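Local coordinates for particle-associated glycoside hydrolase (Acinetobacter phage Fri1, PDB 6C72), which probably depolymerises the capsular polysaccharide of its Acinetobacter baumannii host as a trimeric tailspike during virus entry, at residues 117-131 with 139-151. Residues are numbered along the deposited sequence; the frame is centred on the assembly and turned at random.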
ATOM      1  N   VAL A 117     -12.911 -18.339  29.963  1.00 29.71           N
ATOM      2  CA  VAL A 117     -13.224 -17.858  28.619  1.00 29.55           C
ATOM      3  C   VAL A 117     -14.728 -17.911  28.382  1.00 30.59           C
ATOM      4  O   VAL A 117     -15.321 -16.961  27.854  1.00 31.12           O
ATOM      5  CB  VAL A 117     -12.453 -18.673  27.561  1.00 29.43           C
ATOM      6  CG1 VAL A 117     -12.841 -18.247  26.164  1.00 30.19           C
ATOM      7  CG2 VAL A 117     -10.963 -18.557  27.786  1.00 28.73           C
ATOM      8  N   ASP A 118     -15.366 -19.021  28.785  1.00 36.48           N
ATOM      9  CA  ASP A 118     -16.805 -19.184  28.605  1.00 37.65           C
ATOM     10  C   ASP A 118     -17.600 -18.146  29.380  1.00 38.07           C
ATOM     11  O   ASP A 118     -18.602 -17.626  28.877  1.00 39.13           O
ATOM     12  CB  ASP A 118     -17.245 -20.583  29.030  1.00 37.86           C
ATOM     13  CG  ASP A 118     -16.824 -21.653  28.047  1.00 38.32           C
ATOM     14  OD1 ASP A 118     -16.167 -21.320  27.035  1.00 38.49           O
ATOM     15  OD2 ASP A 118     -17.202 -22.828  28.265  1.00 38.78           O
ATOM     16  N   TYR A 119     -17.188 -17.842  30.611  1.00 31.44           N
ATOM     17  CA  TYR A 119     -17.963 -16.902  31.415  1.00 31.78           C
ATOM     18  C   TYR A 119     -17.828 -15.475  30.890  1.00 32.24           C
ATOM     19  O   TYR A 119     -18.817 -14.727  30.860  1.00 33.70           O
ATOM     20  CB  TYR A 119     -17.548 -16.987  32.882  1.00 32.26           C
ATOM     21  CG  TYR A 119     -18.301 -16.013  33.750  1.00 32.83           C
ATOM     22  CD1 TYR A 119     -19.660 -16.169  33.984  1.00 33.62           C
ATOM     23  CD2 TYR A 119     -17.661 -14.919  34.311  1.00 33.89           C
ATOM     24  CE1 TYR A 119     -20.363 -15.278  34.767  1.00 35.17           C
ATOM     25  CE2 TYR A 119     -18.354 -14.021  35.106  1.00 35.50           C
ATOM     26  CZ  TYR A 119     -19.706 -14.211  35.333  1.00 36.11           C
ATOM     27  OH  TYR A 119     -20.400 -13.318  36.111  1.00 37.21           O
ATOM     28  N   MET A 120     -16.614 -15.076  30.474  1.00 34.39           N
ATOM     29  CA  MET A 120     -16.439 -13.757  29.868  1.00 35.64           C
ATOM     30  C   MET A 120     -17.244 -13.639  28.580  1.00 35.88           C
ATOM     31  O   MET A 120     -17.881 -12.611  28.329  1.00 37.03           O
ATOM     32  CB  MET A 120     -14.961 -13.488  29.589  1.00 34.94           C
ATOM     33  CG  MET A 120     -14.149 -13.127  30.818  1.00 35.84           C
ATOM     34  SD  MET A 120     -14.772 -11.695  31.719  1.00 37.73           S
ATOM     35  CE  MET A 120     -14.332 -10.359  30.627  1.00 38.52           C
ATOM     36  N   ALA A 121     -17.245 -14.691  27.762  1.00 30.49           N
ATOM     37  CA  ALA A 121     -18.085 -14.692  26.571  1.00 30.90           C
ATOM     38  C   ALA A 121     -19.575 -14.625  26.913  1.00 31.54           C
ATOM     39  O   ALA A 121     -20.376 -14.209  26.072  1.00 32.01           O
ATOM     40  CB  ALA A 121     -17.793 -15.931  25.722  1.00 30.97           C
ATOM     41  N   LEU A 122     -19.971 -15.056  28.109  1.00 40.37           N
ATOM     42  CA  LEU A 122     -21.366 -14.921  28.507  1.00 40.86           C
ATOM     43  C   LEU A 122     -21.707 -13.477  28.871  1.00 41.24           C
ATOM     44  O   LEU A 122     -22.825 -13.032  28.612  1.00 41.51           O
ATOM     45  CB  LEU A 122     -21.668 -15.861  29.679  1.00 40.75           C
ATOM     46  CG  LEU A 122     -23.091 -16.106  30.189  1.00 41.27           C
ATOM     47  CD1 LEU A 122     -23.908 -16.937  29.223  1.00 41.19           C
ATOM     48  CD2 LEU A 122     -23.047 -16.784  31.555  1.00 41.11           C
ATOM     49  N   ILE A 123     -20.763 -12.716  29.433  1.00 32.24           N
ATOM     50  CA  ILE A 123     -21.089 -11.382  29.939  1.00 32.71           C
ATOM     51  C   ILE A 123     -20.548 -10.261  29.047  1.00 33.37           C
ATOM     52  O   ILE A 123     -20.288  -9.150  29.516  1.00 34.29           O
ATOM     53  CB  ILE A 123     -20.585 -11.202  31.388  1.00 32.90           C
ATOM     54  CG1 ILE A 123     -19.054 -11.261  31.458  1.00 32.69           C
ATOM     55  CG2 ILE A 123     -21.215 -12.239  32.300  1.00 33.28           C
ATOM     56  CD1 ILE A 123     -18.499 -10.914  32.834  1.00 33.12           C
ATOM     57  N   GLY A 124     -20.388 -10.522  27.757  1.00 32.93           N
ATOM     58  CA  GLY A 124     -20.106  -9.462  26.808  1.00 34.14           C
ATOM     59  C   GLY A 124     -18.704  -9.453  26.259  1.00 34.21           C
ATOM     60  O   GLY A 124     -18.386  -8.588  25.431  1.00 35.39           O
ATOM     61  N   GLY A 125     -17.867 -10.393  26.666  1.00 32.98           N
ATOM     62  CA  GLY A 125     -16.508 -10.459  26.198  1.00 32.66           C
ATOM     63  C   GLY A 125     -15.573  -9.590  27.013  1.00 33.54           C
ATOM     64  O   GLY A 125     -15.946  -8.939  27.999  1.00 34.01           O
ATOM     65  N   GLY A 126     -14.320  -9.577  26.574  1.00 37.88           N
ATOM     66  CA  GLY A 126     -13.296  -8.866  27.292  1.00 38.40           C
ATOM     67  C   GLY A 126     -11.988  -9.630  27.309  1.00 36.68           C
ATOM     68  O   GLY A 126     -11.561 -10.196  26.292  1.00 34.66           O
ATOM     69  N   VAL A 127     -11.345  -9.670  28.469  1.00 30.19           N
ATOM     70  CA  VAL A 127     -10.013 -10.243  28.587  1.00 29.62           C
ATOM     71  C   VAL A 127      -9.996 -11.259  29.719  1.00 29.24           C
ATOM     72  O   VAL A 127     -10.493 -10.982  30.818  1.00 29.72           O
ATOM     73  CB  VAL A 127      -8.950  -9.154  28.820  1.00 30.14           C
ATOM     74  CG1 VAL A 127      -7.616  -9.789  29.130  1.00 29.58           C
ATOM     75  CG2 VAL A 127      -8.843  -8.254  27.586  1.00 30.76           C
ATOM     76  N   VAL A 128      -9.432 -12.429  29.447  1.00 28.95           N
ATOM     77  CA  VAL A 128      -9.030 -13.373  30.481  1.00 28.53           C
ATOM     78  C   VAL A 128      -7.538 -13.183  30.692  1.00 28.81           C
ATOM     79  O   VAL A 128      -6.731 -13.449  29.787  1.00 27.88           O
ATOM     80  CB  VAL A 128      -9.358 -14.821  30.108  1.00 28.22           C
ATOM     81  CG1 VAL A 128      -8.688 -15.746  31.106  1.00 28.32           C
ATOM     82  CG2 VAL A 128     -10.869 -15.032  30.082  1.00 28.59           C
ATOM     83  N   GLN A 129      -7.179 -12.674  31.869  1.00 31.61           N
ATOM     84  CA  GLN A 129      -5.792 -12.410  32.224  1.00 32.10           C
ATOM     85  C   GLN A 129      -5.176 -13.673  32.810  1.00 30.51           C
ATOM     86  O   GLN A 129      -5.749 -14.284  33.722  1.00 29.95           O
ATOM     87  CB  GLN A 129      -5.711 -11.260  33.231  1.00 33.48           C
ATOM     88  CG  GLN A 129      -4.308 -10.916  33.682  1.00 34.05           C
ATOM     89  CD  GLN A 129      -3.477 -10.272  32.573  1.00 34.04           C
ATOM     90  OE1 GLN A 129      -3.921  -9.325  31.909  1.00 34.34           O
ATOM     91  NE2 GLN A 129      -2.265 -10.785  32.365  1.00 33.53           N
ATOM     92  N   LEU A 130      -4.067 -14.073  32.275  1.00 28.20           N
ATOM     93  CA  LEU A 130      -3.319 -15.169  32.866  1.00 28.21           C
ATOM     94  C   LEU A 130      -2.193 -14.615  33.723  1.00 28.69           C
ATOM     95  O   LEU A 130      -1.650 -13.554  33.420  1.00 28.76           O
ATOM     96  CB  LEU A 130      -2.720 -16.090  31.803  1.00 27.53           C
ATOM     97  CG  LEU A 130      -3.738 -16.744  30.883  1.00 27.28           C
ATOM     98  CD1 LEU A 130      -3.068 -17.673  29.887  1.00 26.91           C
ATOM     99  CD2 LEU A 130      -4.802 -17.471  31.708  1.00 27.83           C
ATOM    100  N   PRO A 131      -1.828 -15.270  34.811  1.00 29.28           N
ATOM    101  CA  PRO A 131      -0.684 -14.820  35.607  1.00 29.90           C
ATOM    102  C   PRO A 131       0.612 -15.315  34.976  1.00 29.28           C
ATOM    103  O   PRO A 131       0.620 -16.018  33.980  1.00 28.48           O
ATOM    104  CB  PRO A 131      -0.930 -15.490  36.961  1.00 30.97           C
ATOM    105  CG  PRO A 131      -1.549 -16.794  36.576  1.00 30.61           C
ATOM    106  CD  PRO A 131      -2.434 -16.491  35.373  1.00 29.68           C
ATOM    107  N   ALA A 139      -7.557 -24.297  25.572  1.00 31.95           N
ATOM    108  CA  ALA A 139      -8.721 -23.430  25.613  1.00 31.83           C
ATOM    109  C   ALA A 139      -9.347 -23.341  24.236  1.00 33.49           C
ATOM    110  O   ALA A 139      -8.653 -23.292  23.213  1.00 34.25           O
ATOM    111  CB  ALA A 139      -8.368 -22.025  26.110  1.00 30.20           C
ATOM    112  N   MET A 140     -10.664 -23.348  24.230  1.00 36.11           N
ATOM    113  CA  MET A 140     -11.442 -23.053  23.046  1.00 37.29           C
ATOM    114  C   MET A 140     -11.780 -21.568  23.104  1.00 37.05           C
ATOM    115  O   MET A 140     -12.367 -21.107  24.091  1.00 36.32           O
ATOM    116  CB  MET A 140     -12.691 -23.931  23.019  1.00 38.00           C
ATOM    117  CG  MET A 140     -13.503 -23.894  21.765  1.00 38.94           C
ATOM    118  SD  MET A 140     -14.843 -25.129  21.786  1.00 39.82           S
ATOM    119  CE  MET A 140     -13.931 -26.590  22.283  1.00 40.10           C
ATOM    120  N   ALA A 141     -11.333 -20.811  22.100  1.00 31.34           N
ATOM    121  CA  ALA A 141     -11.639 -19.388  22.048  1.00 30.67           C
ATOM    122  C   ALA A 141     -13.142 -19.168  21.881  1.00 31.19           C
ATOM    123  O   ALA A 141     -13.859 -19.980  21.277  1.00 31.92           O
ATOM    124  CB  ALA A 141     -10.876 -18.715  20.902  1.00 30.51           C
ATOM    125  N   LYS A 142     -13.622 -18.063  22.441  1.00 30.61           N
ATOM    126  CA  LYS A 142     -15.009 -17.656  22.316  1.00 31.15           C
ATOM    127  C   LYS A 142     -15.043 -16.203  21.856  1.00 31.19           C
ATOM    128  O   LYS A 142     -14.102 -15.444  22.082  1.00 30.69           O
ATOM    129  CB  LYS A 142     -15.755 -17.842  23.646  1.00 30.97           C
ATOM    130  CG  LYS A 142     -15.752 -19.284  24.162  1.00 31.28           C
ATOM    131  CD  LYS A 142     -16.276 -20.249  23.099  1.00 32.33           C
ATOM    132  CE  LYS A 142     -15.929 -21.708  23.398  1.00 32.89           C
ATOM    133  NZ  LYS A 142     -16.799 -22.294  24.467  1.00 33.43           N
ATOM    134  N   SER A 143     -16.151 -15.804  21.243  1.00 31.98           N
ATOM    135  CA  SER A 143     -16.180 -14.530  20.529  1.00 32.48           C
ATOM    136  C   SER A 143     -15.905 -13.346  21.458  1.00 31.96           C
ATOM    137  O   SER A 143     -16.385 -13.290  22.595  1.00 31.54           O
ATOM    138  CB  SER A 143     -17.515 -14.347  19.809  1.00 33.57           C
ATOM    139  OG  SER A 143     -17.647 -15.296  18.763  1.00 34.41           O
ATOM    140  N   ASN A 144     -15.082 -12.414  20.967  1.00 32.22           N
ATOM    141  CA  ASN A 144     -14.804 -11.156  21.647  1.00 32.19           C
ATOM    142  C   ASN A 144     -14.144 -11.374  23.011  1.00 31.16           C
ATOM    143  O   ASN A 144     -14.307 -10.571  23.932  1.00 31.19           O
ATOM    144  CB  ASN A 144     -16.075 -10.310  21.770  1.00 32.93           C
ATOM    145  CG  ASN A 144     -16.745 -10.069  20.421  1.00 34.17           C
ATOM    146  OD1 ASN A 144     -17.934 -10.360  20.236  1.00 34.59           O
ATOM    147  ND2 ASN A 144     -15.985  -9.550  19.467  1.00 34.95           N
ATOM    148  N   VAL A 145     -13.416 -12.476  23.163  1.00 30.46           N
ATOM    149  CA  VAL A 145     -12.615 -12.736  24.351  1.00 29.69           C
ATOM    150  C   VAL A 145     -11.159 -12.854  23.930  1.00 29.39           C
ATOM    151  O   VAL A 145     -10.847 -13.554  22.959  1.00 29.50           O
ATOM    152  CB  VAL A 145     -13.070 -14.008  25.087  1.00 29.33           C
ATOM    153  CG1 VAL A 145     -12.078 -14.355  26.206  1.00 28.77           C
ATOM    154  CG2 VAL A 145     -14.494 -13.827  25.628  1.00 29.71           C
ATOM    155  N   GLU A 146     -10.277 -12.175  24.659  1.00 33.21           N
ATOM    156  CA  GLU A 146      -8.839 -12.237  24.447  1.00 32.17           C
ATOM    157  C   GLU A 146      -8.176 -12.847  25.678  1.00 31.76           C
ATOM    158  O   GLU A 146      -8.478 -12.453  26.808  1.00 33.17           O
ATOM    159  CB  GLU A 146      -8.267 -10.840  24.181  1.00 33.25           C
ATOM    160  CG  GLU A 146      -6.738 -10.766  24.181  1.00 32.52           C
ATOM    161  CD  GLU A 146      -6.219  -9.336  24.126  1.00 33.87           C
ATOM    162  OE1 GLU A 146      -7.027  -8.395  23.935  1.00 35.28           O
ATOM    163  OE2 GLU A 146      -4.996  -9.144  24.285  1.00 33.64           O
ATOM    164  N   VAL A 147      -7.267 -13.792  25.457  1.00 30.94           N
ATOM    165  CA  VAL A 147      -6.458 -14.383  26.517  1.00 30.57           C
ATOM    166  C   VAL A 147      -5.141 -13.623  26.552  1.00 31.02           C
ATOM    167  O   VAL A 147      -4.488 -13.462  25.514  1.00 30.37           O
ATOM    168  CB  VAL A 147      -6.233 -15.886  26.288  1.00 29.42           C
ATOM    169  CG1 VAL A 147      -5.263 -16.445  27.305  1.00 29.08           C
ATOM    170  CG2 VAL A 147      -7.555 -16.642  26.351  1.00 29.76           C
ATOM    171  N   ARG A 148      -4.781 -13.096  27.723  1.00 27.47           N
ATOM    172  CA  ARG A 148      -3.625 -12.222  27.857  1.00 27.72           C
ATOM    173  C   ARG A 148      -2.733 -12.704  28.994  1.00 27.54           C
ATOM    174  O   ARG A 148      -3.210 -12.940  30.105  1.00 27.70           O
ATOM    175  CB  ARG A 148      -4.065 -10.768  28.095  1.00 28.55           C
ATOM    176  CG  ARG A 148      -2.912  -9.772  28.111  1.00 29.16           C
ATOM    177  CD  ARG A 148      -3.408  -8.331  28.238  1.00 30.32           C
ATOM    178  NE  ARG A 148      -4.052  -8.085  29.524  1.00 30.67           N
ATOM    179  CZ  ARG A 148      -4.969  -7.147  29.743  1.00 31.57           C
ATOM    180  NH1 ARG A 148      -5.365  -6.357  28.753  1.00 32.24           N
ATOM    181  NH2 ARG A 148      -5.503  -7.009  30.952  1.00 31.99           N
ATOM    182  N   GLY A 149      -1.437 -12.846  28.714  1.00 31.32           N
ATOM    183  CA  GLY A 149      -0.472 -13.215  29.725  1.00 31.49           C
ATOM    184  C   GLY A 149       0.150 -12.007  30.405  1.00 31.57           C
ATOM    185  O   GLY A 149      -0.261 -10.860  30.218  1.00 31.60           O
ATOM    186  N   THR A 150       1.182 -12.289  31.199  1.00 30.85           N
ATOM    187  CA  THR A 150       1.888 -11.303  32.006  1.00 30.99           C
ATOM    188  C   THR A 150       3.364 -11.356  31.645  1.00 31.04           C
ATOM    189  O   THR A 150       4.000 -12.403  31.785  1.00 31.13           O
ATOM    190  CB  THR A 150       1.702 -11.581  33.506  1.00 31.11           C
ATOM    191  OG1 THR A 150       0.305 -11.571  33.848  1.00 31.14           O
ATOM    192  CG2 THR A 150       2.452 -10.554  34.366  1.00 31.32           C
ATOM    193  N   PHE A 151       3.911 -10.234  31.187  1.00 28.53           N
ATOM    194  CA  PHE A 151       5.349 -10.165  30.959  1.00 28.35           C
ATOM    195  C   PHE A 151       6.102 -10.397  32.273  1.00 29.29           C
ATOM    196  O   PHE A 151       5.651 -10.000  33.356  1.00 29.94           O
ATOM    197  CB  PHE A 151       5.748  -8.806  30.362  1.00 27.72           C
ATOM    198  CG  PHE A 151       5.268  -8.590  28.940  1.00 26.88           C
ATOM    199  CD1 PHE A 151       5.808  -9.309  27.891  1.00 26.46           C
ATOM    200  CD2 PHE A 151       4.275  -7.657  28.661  1.00 26.62           C
ATOM    201  CE1 PHE A 151       5.361  -9.111  26.594  1.00 25.80           C
ATOM    202  CE2 PHE A 151       3.814  -7.461  27.375  1.00 25.98           C
ATOM    203  CZ  PHE A 151       4.359  -8.182  26.333  1.00 25.55           C
TER
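Val127 CG1 sits over the centre of one face of the Arg148 guanidinium, 3.8 Å above its plane, while Gln129 meets that group at its edge. There Arg148 NE (2.7 Å) and NH2 both donate side-on to Gln129 OE1, which lies in the guanidinium plane; the amide itself is turned 31° from it. The paired N-H groups orient the guanidinium, and the amide is held at both ends, since its NE2 donates to Leu130 O; the side chain of His91, a zinc-binding residue, lies beside Gln129. This pairing lies near the N-terminal end of a parallel beta-helix, probably right-handed as in other phage tailspikes: strands 126-129 and 145-148 run 27° apart, in register from Gly126/Val145 to Gln129/Arg148. Strand 89-91 continues the ladder on the other side of 126-129. Backbone bonds knit the two strands, among them Leu130 N to Arg148 O.

On the opposite face of the strands, Val145, Val147 and Val128 turn inward beneath helix 110-122, which covers this face, consistent with a capping helix at the N-terminal end of the solenoid. Val145 divides its branches: CG1, anti to the backbone N (chi1 172°), meets Val117 CG1 at 4.0 Å and Val128 CG2, whereas CG2 packs on Ala121. Val147 CG1 touches Leu130 CD1 at 3.6 Å. At the helix flank Lys142 CB abuts Ala121 CB, and the chain bends at chi2 and again at chi4, bringing NZ into a salt bridge with Asp118 OD1 (2.8 Å), approached from above the carboxylate plane; Ser156 of the second subunit also bonds NZ. Past the strands, Leu130 O also accepts from Thr150 OG1, at 2.8 Å and in the carbonyl plane.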